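Local structure of hyaluronoglucosaminidase (1FCQ) at residues A[13-17]-A[50-54]; A[118-123]-A[202-208]; A[224-229]-A[240-245]; A[261-267]-A[295-301]. The protein hydrolyses hyaluronan as a family 56 glycosidase of honeybee venom, built on a seven-stranded (beta/alpha) TIM barrel, and is a major allergen. All coordinates share one frame; numbering follows the deposited sequence.

Contact 1: residues A[13-17]-A[50-54]; sequences VYWNV and EIAIL
Ile51 packs against strand 13-16 with both of its branches: CG2 lies 3.5 Å from the carbonyl oxygen Trp15 O, while CD1 reaches 4.1 Å from Tyr14 CB and 4.2 Å from Asn16 CB. CG1 stands anti to the backbone N (chi1 -175°), which carries CD1 into the gap between the Tyr14 and Asn16 side chains. This apolar middle is the tight part of the contact, and Leu263 and Tyr265 close over it from strand 261-267. Farther along, the Asn16 amide crosses Ile53 at about a right angle, its ND2 3.8 Å from Ile53 CG2. OD1 of the same amide accepts from Tyr265 OH, which fixes which way the amide is turned. Water enters at the looser places. One water joins Tyr14 OH to the carbonyl Glu50 O, to which it donates over 2.9 Å; the partly exposed Glu50 lies at this end, its OE2 3.8 Å from Tyr14 CE2. A second water accepts from Ile53 N and, weakly, from Asn16 ND2. The polar links between the segments are thus relayed by water, as expected for strand axes 7.8 Å apart and splayed by 49°, too far for direct backbone pairing. Such a water-bridged seam, lined by inward side chains, fits neighbouring strands 12-16 and 51-55 where the barrel sheet is open, consistent with the seven-stranded TIM barrel of this family.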
# COMPACT_ATOMS: atom_id res chain seq x y z
N VAL A 13 10.56 -3.14 -12.56
CA VAL A 13 10.32 -1.85 -11.91
C VAL A 13 9.11 -1.22 -12.60
O VAL A 13 9.06 -1.11 -13.82
CB VAL A 13 11.52 -0.89 -11.95
CG1 VAL A 13 11.23 0.40 -11.20
CG2 VAL A 13 12.73 -1.59 -11.34
N TYR A 14 8.11 -0.85 -11.81
CA TYR A 14 6.88 -0.29 -12.37
C TYR A 14 6.67 1.20 -12.16
O TYR A 14 6.91 1.73 -11.08
CB TYR A 14 5.67 -0.99 -11.71
CG TYR A 14 5.56 -2.45 -12.09
CD1 TYR A 14 6.19 -3.43 -11.35
CD2 TYR A 14 4.81 -2.81 -13.22
CE1 TYR A 14 6.07 -4.77 -11.74
CE2 TYR A 14 4.69 -4.13 -13.59
CZ TYR A 14 5.32 -5.09 -12.83
OH TYR A 14 5.22 -6.42 -13.21
N TRP A 15 6.17 1.86 -13.22
CA TRP A 15 5.89 3.29 -13.09
C TRP A 15 4.48 3.49 -12.55
O TRP A 15 3.52 3.15 -13.24
CB TRP A 15 5.98 3.94 -14.47
CG TRP A 15 6.00 5.45 -14.50
CD1 TRP A 15 5.06 6.27 -15.04
CD2 TRP A 15 7.04 6.30 -13.99
NE1 TRP A 15 5.43 7.59 -14.90
CE2 TRP A 15 6.66 7.63 -14.26
CE3 TRP A 15 8.26 6.07 -13.36
CZ2 TRP A 15 7.45 8.72 -13.91
CZ3 TRP A 15 9.05 7.15 -13.01
CH2 TRP A 15 8.63 8.45 -13.29
N ASN A 16 4.36 4.05 -11.34
CA ASN A 16 3.03 4.31 -10.77
C ASN A 16 2.93 5.77 -10.33
O ASN A 16 2.35 6.17 -9.33
CB ASN A 16 2.72 3.34 -9.64
CG ASN A 16 1.27 3.33 -9.18
OD1 ASN A 16 0.99 3.15 -7.98
ND2 ASN A 16 0.30 3.48 -10.09
N VAL A 17 3.61 6.61 -11.12
CA VAL A 17 3.60 8.07 -10.88
C VAL A 17 2.55 8.61 -11.84
O VAL A 17 2.56 8.20 -13.01
CB VAL A 17 4.98 8.66 -11.19
CG1 VAL A 17 4.96 10.18 -11.04
CG2 VAL A 17 6.08 8.12 -10.29
N GLU A 50 0.18 -2.76 -17.27
CA GLU A 50 1.28 -3.06 -16.37
C GLU A 50 0.88 -2.92 -14.90
O GLU A 50 1.23 -3.78 -14.11
CB GLU A 50 2.47 -2.12 -16.62
CG GLU A 50 3.06 -2.29 -18.01
CD GLU A 50 3.62 -3.67 -18.26
OE1 GLU A 50 3.65 -4.04 -19.46
OE2 GLU A 50 4.05 -4.39 -17.37
N ILE A 51 0.16 -1.84 -14.59
CA ILE A 51 -0.23 -1.60 -13.19
C ILE A 51 -1.44 -0.70 -13.09
O ILE A 51 -1.70 0.17 -13.94
CB ILE A 51 0.97 -1.01 -12.40
CG1 ILE A 51 0.66 -0.86 -10.91
CG2 ILE A 51 1.39 0.33 -13.00
CD1 ILE A 51 1.90 -0.72 -10.03
N ALA A 52 -2.24 -0.90 -12.03
CA ALA A 52 -3.39 -0.06 -11.74
C ALA A 52 -3.61 -0.04 -10.22
O ALA A 52 -3.65 -1.11 -9.60
CB ALA A 52 -4.67 -0.53 -12.42
N ILE A 53 -3.66 1.16 -9.64
CA ILE A 53 -3.92 1.30 -8.21
C ILE A 53 -5.33 1.83 -8.04
O ILE A 53 -5.82 2.70 -8.76
CB ILE A 53 -2.89 2.14 -7.47
CG1 ILE A 53 -3.13 2.21 -5.95
CG2 ILE A 53 -2.90 3.58 -7.99
CD1 ILE A 53 -1.86 2.61 -5.20
N LEU A 54 -6.05 1.25 -7.07
CA LEU A 54 -7.41 1.68 -6.78
C LEU A 54 -7.42 2.42 -5.44
O LEU A 54 -7.08 1.82 -4.42
CB LEU A 54 -8.38 0.49 -6.69
CG LEU A 54 -8.47 -0.34 -7.97
CD1 LEU A 54 -9.40 -1.51 -7.71
CD2 LEU A 54 -8.96 0.50 -9.14
O HOH W 1 2.63 -6.28 -14.67
O HOH W 2 -2.53 3.39 -11.34

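Contact 2: residues A[118-123]-A[202-208]; sequences IFRQNW and EATTMQE
The guanidinium of Arg120 has the methyl CG2 of Thr204 over one face, 3.2 Å above the plane and toward the rim, and two carboxylates, Glu202 and Glu208, around its edge. Glu202 meets it end-on, nearly coplanar (24° between planes): Arg120 NH1 donates to Glu202 OE2 at 2.9 Å and Arg120 NH2 to Glu202 OE1 at 2.8 Å, each oxygen using its syn lone pair. Glu208 comes side-on, across the arginine chain at about a right angle. Arg120 NE bonds to Glu208 OE2 at 2.8 Å on the syn side, and Arg120 NH2 reaches Glu208 OE1 in a nearly straight bond (170°) that arrives from above the carboxylate plane. NH2 therefore serves both acids. The Arg120 chain runs out extended through chi2 and bends at chi3 (77°), which helps bring the guanidinium edge to them.

This salt-bridge network ties the loop between strand 107-111 and helix 127-140 to the first turns of helix 203-210, on the periphery of the barrel. Glu202 is also the N-cap of that helix: its OE1 accepts from Thr205 OG1 at 2.7 Å and, weakly, from Thr205 N. The arginine would probably favour the ionised form of both acids, and the cap holds Glu202 in place for it.

Beside the charges, Ile118 CG2 packs against the Glu208 carboxylate, 3.6 Å from Glu208 CD. On the other flank, Trp123 CZ2 lies 4.0 Å from Glu202 OE2; Tyr190 meets the same indole edge-to-face.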
# COMPACT_ATOMS: atom_id res chain seq x y z
N ILE A 118 -5.80 -6.24 12.27
CA ILE A 118 -5.32 -6.68 13.57
C ILE A 118 -5.65 -5.54 14.54
O ILE A 118 -5.14 -4.42 14.46
CB ILE A 118 -3.82 -6.98 13.64
CG1 ILE A 118 -3.38 -8.04 12.63
CG2 ILE A 118 -3.42 -7.38 15.07
CD1 ILE A 118 -4.00 -9.41 12.85
N PHE A 119 -6.53 -5.85 15.49
CA PHE A 119 -7.02 -4.85 16.43
C PHE A 119 -5.89 -4.08 17.09
O PHE A 119 -5.86 -2.85 17.13
CB PHE A 119 -7.85 -5.55 17.51
CG PHE A 119 -8.60 -4.68 18.47
CD1 PHE A 119 -9.77 -4.07 18.07
CD2 PHE A 119 -8.17 -4.52 19.78
CE1 PHE A 119 -10.50 -3.27 18.94
CE2 PHE A 119 -8.90 -3.73 20.66
CZ PHE A 119 -10.06 -3.11 20.22
N ARG A 120 -4.91 -4.82 17.61
CA ARG A 120 -3.79 -4.22 18.32
C ARG A 120 -2.99 -3.20 17.53
O ARG A 120 -2.52 -2.21 18.10
CB ARG A 120 -2.86 -5.33 18.81
CG ARG A 120 -1.71 -4.78 19.66
CD ARG A 120 -0.75 -5.94 19.97
NE ARG A 120 0.04 -6.19 18.77
CZ ARG A 120 1.19 -5.64 18.40
NH1 ARG A 120 1.82 -4.75 19.16
NH2 ARG A 120 1.73 -5.99 17.24
N GLN A 121 -2.87 -3.37 16.21
CA GLN A 121 -2.09 -2.46 15.39
C GLN A 121 -2.74 -1.13 15.07
O GLN A 121 -2.13 -0.27 14.42
CB GLN A 121 -1.68 -3.17 14.09
CG GLN A 121 -0.72 -4.32 14.34
CD GLN A 121 -0.49 -5.17 13.10
OE1 GLN A 121 -0.24 -6.38 13.16
NE2 GLN A 121 -0.58 -4.50 11.96
N ASN A 122 -3.99 -0.93 15.46
CA ASN A 122 -4.66 0.36 15.27
C ASN A 122 -4.24 1.31 16.39
O ASN A 122 -5.04 1.69 17.27
CB ASN A 122 -6.17 0.13 15.19
CG ASN A 122 -6.47 -0.63 13.89
OD1 ASN A 122 -6.42 -0.00 12.84
ND2 ASN A 122 -6.74 -1.92 14.02
N TRP A 123 -3.00 1.77 16.34
CA TRP A 123 -2.41 2.65 17.32
C TRP A 123 -2.46 4.12 16.86
O TRP A 123 -2.77 4.45 15.73
CB TRP A 123 -0.92 2.38 17.56
CG TRP A 123 -0.44 1.04 17.96
CD1 TRP A 123 -0.61 0.43 19.17
CD2 TRP A 123 0.35 0.14 17.17
NE1 TRP A 123 0.01 -0.80 19.17
CE2 TRP A 123 0.60 -1.00 17.96
CE3 TRP A 123 0.86 0.17 15.87
CZ2 TRP A 123 1.34 -2.09 17.49
CZ3 TRP A 123 1.60 -0.90 15.41
CH2 TRP A 123 1.83 -2.02 16.21
N GLU A 202 8.70 -5.01 14.41
CA GLU A 202 8.22 -5.31 15.76
C GLU A 202 7.95 -6.81 15.83
O GLU A 202 7.33 -7.35 14.91
CB GLU A 202 6.95 -4.52 16.07
CG GLU A 202 6.56 -4.52 17.54
CD GLU A 202 5.06 -4.57 17.74
OE1 GLU A 202 4.35 -5.21 16.94
OE2 GLU A 202 4.59 -3.97 18.73
N ALA A 203 8.39 -7.45 16.91
CA ALA A 203 8.21 -8.91 16.99
C ALA A 203 6.76 -9.36 17.00
O ALA A 203 6.43 -10.35 16.32
CB ALA A 203 8.90 -9.39 18.26
N THR A 204 5.91 -8.66 17.75
CA THR A 204 4.51 -9.09 17.80
C THR A 204 3.87 -8.97 16.42
O THR A 204 3.10 -9.86 16.05
CB THR A 204 3.71 -8.36 18.89
OG1 THR A 204 4.38 -8.65 20.14
CG2 THR A 204 2.28 -8.88 18.96
N THR A 205 4.22 -7.93 15.67
CA THR A 205 3.73 -7.76 14.30
C THR A 205 4.19 -8.90 13.41
O THR A 205 3.42 -9.39 12.58
CB THR A 205 4.19 -6.40 13.74
OG1 THR A 205 3.47 -5.37 14.42
CG2 THR A 205 3.91 -6.30 12.24
N MET A 206 5.41 -9.40 13.62
CA MET A 206 5.87 -10.52 12.81
C MET A 206 4.95 -11.71 13.07
O MET A 206 4.56 -12.39 12.13
CB MET A 206 7.33 -10.88 13.09
CG MET A 206 8.25 -9.73 12.67
SD MET A 206 9.96 -10.28 12.85
CE MET A 206 10.02 -10.77 14.54
N GLN A 207 4.63 -11.94 14.34
CA GLN A 207 3.75 -13.05 14.71
C GLN A 207 2.35 -12.87 14.13
O GLN A 207 1.79 -13.83 13.57
CB GLN A 207 3.64 -13.20 16.22
CG GLN A 207 4.97 -13.31 16.96
CD GLN A 207 4.78 -13.60 18.44
OE1 GLN A 207 4.55 -12.70 19.25
NE2 GLN A 207 4.85 -14.87 18.84
N GLU A 208 1.83 -11.65 14.21
CA GLU A 208 0.51 -11.37 13.62
C GLU A 208 0.56 -11.52 12.11
O GLU A 208 -0.40 -12.04 11.52
CB GLU A 208 0.04 -9.99 14.07
CG GLU A 208 -0.25 -10.02 15.58
CD GLU A 208 -0.23 -8.64 16.19
OE1 GLU A 208 0.22 -7.67 15.54
OE2 GLU A 208 -0.68 -8.54 17.35

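Contact 3: residues A[224-229]-A[240-245]; sequences PSVYLR and LVGGRV
Arg244 NH2 donates to the carbonyl oxygen Ser225 O over 2.9 Å, with an N-H...O angle of 156°. The oxygen sits at the guanidinium edge, near its plane, while the donor is tilted 23° from the carbonyl plane. The same nitrogen bonds to a water that probably donates to Tyr227 O, and weakly to another beside Ser225 OG, itself bonded to Tyr184 OH, so it ties together Ser225 and Tyr227, directly and through waters. In this beta/alpha unit of the TIM barrel, the loop leaves strand 221-222 and leads into helix 234-253, whose side packs back on it. The Arg244 chain is extended from CG to NE and slides past Val226 in the opposite direction, CB lying 3.8 Å from Val226 CG1. Asn191 accepts from NE, which helps to fix the rotation of the guanidinium, and Leu240 CD2 lies over one of its faces. Leu240 also fills the space under the loop: CD2 approaches Tyr227 O to 3.6 Å, and CD1 meets Arg229 NH1. The two arginines come within 4.3 Å at their NH1 atoms, a like-charge approach probably eased by their carbonyl and amide partners, since Arg229 NH2 bonds weakly to Leu192 O. Val241 supplies the apolar counterpart. With CG1 anti to the backbone N (chi1 174°), its CG2 faces Val226 CB at 4.1 Å and presses on Leu228 CD2 at 3.5 Å, a tight carbon pair.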
# COMPACT_ATOMS: atom_id res chain seq x y z
N PRO A 224 4.90 -4.02 0.46
CA PRO A 224 5.31 -3.26 1.63
C PRO A 224 5.65 -1.85 1.20
O PRO A 224 6.24 -1.71 0.12
CB PRO A 224 6.50 -4.04 2.19
CG PRO A 224 7.07 -4.68 0.96
CD PRO A 224 5.84 -5.14 0.21
N SER A 225 5.23 -0.86 1.98
CA SER A 225 5.59 0.53 1.61
C SER A 225 6.90 0.89 2.30
O SER A 225 7.00 0.80 3.52
CB SER A 225 4.47 1.45 2.05
OG SER A 225 4.82 2.82 1.80
N VAL A 226 7.90 1.32 1.54
CA VAL A 226 9.24 1.59 2.06
C VAL A 226 9.65 3.05 1.88
O VAL A 226 10.78 3.36 1.56
CB VAL A 226 10.28 0.62 1.48
CG1 VAL A 226 9.91 -0.84 1.83
CG2 VAL A 226 10.49 0.72 -0.01
N TYR A 227 8.68 3.93 2.13
CA TYR A 227 8.96 5.37 2.00
C TYR A 227 9.96 5.83 3.06
O TYR A 227 9.84 5.49 4.24
CB TYR A 227 7.67 6.16 2.05
CG TYR A 227 6.61 5.82 1.02
CD1 TYR A 227 6.88 4.97 -0.04
CD2 TYR A 227 5.33 6.36 1.13
CE1 TYR A 227 5.89 4.66 -0.96
CE2 TYR A 227 4.35 6.08 0.19
CZ TYR A 227 4.64 5.21 -0.84
OH TYR A 227 3.68 4.89 -1.77
N LEU A 228 10.98 6.57 2.61
CA LEU A 228 12.00 7.02 3.53
C LEU A 228 11.60 8.24 4.35
O LEU A 228 10.70 9.00 4.00
CB LEU A 228 13.30 7.39 2.79
CG LEU A 228 13.79 6.35 1.78
CD1 LEU A 228 15.15 6.76 1.23
CD2 LEU A 228 13.84 4.97 2.43
N ARG A 229 12.24 8.34 5.52
CA ARG A 229 12.05 9.49 6.39
C ARG A 229 13.34 10.30 6.41
O ARG A 229 14.44 9.73 6.40
CB ARG A 229 11.57 9.12 7.78
CG ARG A 229 10.12 8.61 7.77
CD ARG A 229 9.50 8.78 9.15
NE ARG A 229 10.31 8.11 10.16
CZ ARG A 229 10.28 6.79 10.37
NH1 ARG A 229 9.46 6.04 9.65
NH2 ARG A 229 11.04 6.26 11.31
N LEU A 240 15.36 0.80 7.36
CA LEU A 240 13.91 0.93 7.24
C LEU A 240 13.47 0.07 6.06
O LEU A 240 12.54 -0.73 6.18
CB LEU A 240 13.50 2.38 7.00
CG LEU A 240 12.03 2.74 6.81
CD1 LEU A 240 11.82 4.22 7.10
CD2 LEU A 240 11.51 2.47 5.40
N VAL A 241 14.10 0.29 4.90
CA VAL A 241 13.77 -0.46 3.70
C VAL A 241 14.03 -1.94 3.91
O VAL A 241 13.19 -2.79 3.61
CB VAL A 241 14.56 0.06 2.49
CG1 VAL A 241 14.35 -0.77 1.24
CG2 VAL A 241 14.17 1.51 2.21
N GLY A 242 15.24 -2.26 4.38
CA GLY A 242 15.63 -3.65 4.56
C GLY A 242 14.71 -4.47 5.44
O GLY A 242 14.29 -5.57 5.05
N GLY A 243 14.36 -3.96 6.61
CA GLY A 243 13.47 -4.61 7.55
C GLY A 243 12.12 -4.94 6.91
O GLY A 243 11.58 -6.05 7.05
N ARG A 244 11.58 -3.95 6.19
CA ARG A 244 10.29 -4.12 5.52
C ARG A 244 10.33 -5.09 4.37
O ARG A 244 9.38 -5.88 4.23
CB ARG A 244 9.77 -2.75 5.08
CG ARG A 244 9.51 -1.89 6.31
CD ARG A 244 9.08 -0.49 5.86
NE ARG A 244 8.95 0.32 7.08
CZ ARG A 244 8.32 1.47 7.15
NH1 ARG A 244 8.28 2.10 8.33
NH2 ARG A 244 7.72 2.00 6.09
N VAL A 245 11.41 -5.09 3.58
CA VAL A 245 11.52 -6.02 2.47
C VAL A 245 11.77 -7.43 2.98
O VAL A 245 11.18 -8.39 2.47
CB VAL A 245 12.61 -5.60 1.47
CG1 VAL A 245 12.85 -6.67 0.41
CG2 VAL A 245 12.21 -4.27 0.82
O HOH W 3 5.65 3.86 4.29
O HOH W 4 7.60 5.01 5.74

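Contact 4: residues A[261-267]-A[295-301]; sequences KVLPYYW and ADGFIIW
Two neighbouring parallel strands of the TIM barrel, 261-267 and 297-301, meet here. Their register rests on three backbone bonds: Ile299 N to Pro264 O, Tyr266 N to Ile299 O at 2.7 Å, and Trp301 N to Tyr266 O. Before the regular pairing begins, Asp296 binds Val262 twice. Its backbone N donates to Val262 O, and its carboxylate OD2 takes Val262 N on the anti lone pair at 2.7 Å. Gly297 follows, with no side chain where Leu263 CD2 lies 3.6 Å from Gly297 N.

On the face shared by Tyr265, Ile299 and Trp301, a CH-pi contact puts Ile299 CG2 above the Tyr265 ring, 3.8 Å from its centroid. CG2 is anti to the backbone N here, while CG1 (chi1 -65°) sends CD1 to 3.5 Å from Tyr265 CE1. Trp301 CD1 approaches the edge of the same ring. The side chains of Trp267 and Trp301 run alongside each other, with ring planes at 62° in an edge-to-face pair: the edge of Trp301 meets the face of Trp267, with Trp301 CZ3 3.6 Å from Trp267 CE2.

Trp301 NE1 bonds to Tyr55 OH, so the indole nitrogen of this aromatic cluster member has a partner, whereas the backbone oxygens Gly297 O and Trp301 O are buried with no partner in the model, probably at some energetic cost.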
# COMPACT_ATOMS: atom_id res chain seq x y z
N LYS A 261 5.02 -12.82 -5.28
CA LYS A 261 5.96 -11.79 -5.71
C LYS A 261 6.05 -10.73 -4.62
O LYS A 261 5.08 -10.54 -3.88
CB LYS A 261 5.43 -11.15 -6.99
CG LYS A 261 5.34 -12.11 -8.17
CD LYS A 261 5.02 -11.30 -9.43
CE LYS A 261 5.35 -12.09 -10.69
NZ LYS A 261 5.19 -11.25 -11.91
N VAL A 262 7.19 -10.07 -4.50
CA VAL A 262 7.39 -8.99 -3.54
C VAL A 262 7.83 -7.75 -4.34
O VAL A 262 8.87 -7.74 -4.99
CB VAL A 262 8.41 -9.31 -2.44
CG1 VAL A 262 8.73 -8.11 -1.55
CG2 VAL A 262 7.85 -10.43 -1.55
N LEU A 263 6.97 -6.73 -4.33
CA LEU A 263 7.21 -5.48 -5.04
C LEU A 263 6.96 -4.29 -4.10
O LEU A 263 5.84 -3.78 -3.98
CB LEU A 263 6.27 -5.34 -6.24
CG LEU A 263 6.34 -6.35 -7.38
CD1 LEU A 263 5.25 -6.10 -8.42
CD2 LEU A 263 7.70 -6.29 -8.07
N PRO A 264 8.01 -3.85 -3.42
CA PRO A 264 7.89 -2.75 -2.48
C PRO A 264 7.43 -1.48 -3.19
O PRO A 264 7.84 -1.16 -4.30
CB PRO A 264 9.31 -2.56 -1.96
CG PRO A 264 9.91 -3.93 -2.08
CD PRO A 264 9.37 -4.45 -3.39
N TYR A 265 6.60 -0.72 -2.48
CA TYR A 265 6.12 0.59 -2.93
C TYR A 265 7.20 1.60 -2.53
O TYR A 265 7.62 1.64 -1.36
CB TYR A 265 4.76 0.92 -2.28
CG TYR A 265 3.69 0.92 -3.35
CD1 TYR A 265 3.17 -0.27 -3.86
CD2 TYR A 265 3.26 2.09 -3.93
CE1 TYR A 265 2.25 -0.26 -4.89
CE2 TYR A 265 2.31 2.13 -4.95
CZ TYR A 265 1.82 0.93 -5.43
OH TYR A 265 0.91 0.91 -6.46
N TYR A 266 7.66 2.39 -3.50
CA TYR A 266 8.76 3.32 -3.28
C TYR A 266 8.37 4.74 -3.70
O TYR A 266 7.81 4.94 -4.76
CB TYR A 266 9.91 2.86 -4.17
CG TYR A 266 11.27 3.45 -3.85
CD1 TYR A 266 12.13 2.81 -2.99
CD2 TYR A 266 11.66 4.66 -4.42
CE1 TYR A 266 13.38 3.35 -2.67
CE2 TYR A 266 12.90 5.19 -4.14
CZ TYR A 266 13.75 4.54 -3.27
OH TYR A 266 14.98 5.11 -2.98
N TRP A 267 8.68 5.70 -2.82
CA TRP A 267 8.32 7.09 -3.16
C TRP A 267 9.60 7.89 -3.33
O TRP A 267 10.57 7.61 -2.64
CB TRP A 267 7.42 7.72 -2.11
CG TRP A 267 6.73 9.00 -2.46
CD1 TRP A 267 6.47 9.52 -3.69
CD2 TRP A 267 6.13 9.90 -1.51
NE1 TRP A 267 5.76 10.70 -3.58
CE2 TRP A 267 5.53 10.94 -2.25
CE3 TRP A 267 6.04 9.93 -0.11
CZ2 TRP A 267 4.87 12.01 -1.64
CZ3 TRP A 267 5.37 10.98 0.49
CH2 TRP A 267 4.79 12.01 -0.28
N ALA A 295 14.04 -8.95 -3.81
CA ALA A 295 12.66 -8.59 -4.17
C ALA A 295 12.49 -8.82 -5.66
O ALA A 295 13.48 -8.85 -6.41
CB ALA A 295 12.42 -7.13 -3.82
N ASP A 296 11.26 -8.88 -6.16
CA ASP A 296 11.02 -9.10 -7.58
C ASP A 296 10.99 -7.84 -8.41
O ASP A 296 10.73 -7.92 -9.61
CB ASP A 296 9.69 -9.89 -7.76
CG ASP A 296 9.79 -11.19 -6.98
OD1 ASP A 296 10.60 -12.05 -7.40
OD2 ASP A 296 9.12 -11.36 -5.94
N GLY A 297 11.27 -6.70 -7.81
CA GLY A 297 11.25 -5.40 -8.46
C GLY A 297 10.72 -4.41 -7.41
O GLY A 297 10.81 -4.65 -6.22
N PHE A 298 10.19 -3.28 -7.88
CA PHE A 298 9.62 -2.29 -6.98
C PHE A 298 8.71 -1.40 -7.82
O PHE A 298 8.79 -1.44 -9.04
CB PHE A 298 10.60 -1.46 -6.17
CG PHE A 298 11.67 -0.76 -6.95
CD1 PHE A 298 11.50 0.55 -7.36
CD2 PHE A 298 12.86 -1.41 -7.26
CE1 PHE A 298 12.49 1.20 -8.08
CE2 PHE A 298 13.83 -0.77 -7.99
CZ PHE A 298 13.65 0.54 -8.40
N ILE A 299 7.87 -0.65 -7.12
CA ILE A 299 6.89 0.21 -7.77
C ILE A 299 7.16 1.66 -7.35
O ILE A 299 7.19 1.96 -6.16
CB ILE A 299 5.47 -0.21 -7.32
CG1 ILE A 299 5.18 -1.62 -7.85
CG2 ILE A 299 4.42 0.77 -7.84
CD1 ILE A 299 4.11 -2.35 -7.05
N ILE A 300 7.39 2.51 -8.34
CA ILE A 300 7.67 3.92 -8.04
C ILE A 300 6.34 4.66 -8.01
O ILE A 300 5.64 4.72 -9.03
CB ILE A 300 8.57 4.55 -9.11
CG1 ILE A 300 9.86 3.73 -9.20
CG2 ILE A 300 8.84 6.02 -8.79
CD1 ILE A 300 10.70 4.12 -10.41
N TRP A 301 6.00 5.26 -6.89
CA TRP A 301 4.73 5.96 -6.75
C TRP A 301 4.94 7.47 -6.73
O TRP A 301 6.02 7.92 -6.38
CB TRP A 301 4.07 5.48 -5.45
CG TRP A 301 2.72 6.09 -5.20
CD1 TRP A 301 1.54 5.75 -5.80
CD2 TRP A 301 2.42 7.18 -4.32
NE1 TRP A 301 0.52 6.55 -5.33
CE2 TRP A 301 1.04 7.43 -4.42
CE3 TRP A 301 3.18 7.94 -3.43
CZ2 TRP A 301 0.42 8.43 -3.68
CZ3 TRP A 301 2.55 8.93 -2.69
CH2 TRP A 301 1.18 9.18 -2.84

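In the fold
Contacts 1 and 4 share a sheet through neighbouring strands 12-16 and 297-301, and contact 3 adjoins strand 261-267. Contact 4 is the hub: its centre lies about 10 Å from the centres of contacts 1 and 3. Toward contact 1, Asn16 N approaches Ile300 O at 2.7 Å, a probable backbone hydrogen bond, and Val13 CG1 packs 3.5 Å from Phe298 CE1. Toward contact 3, Pro224 O and Val226 N probably bond to the N and O of Tyr265, so segment 224-229 runs alongside. Contacts 1 and 3 do not touch, their nearest atoms being about 7 Å apart. Contact 2 is peripheral, its centre about 28 Å from that of contact 1, across the middle of the chain.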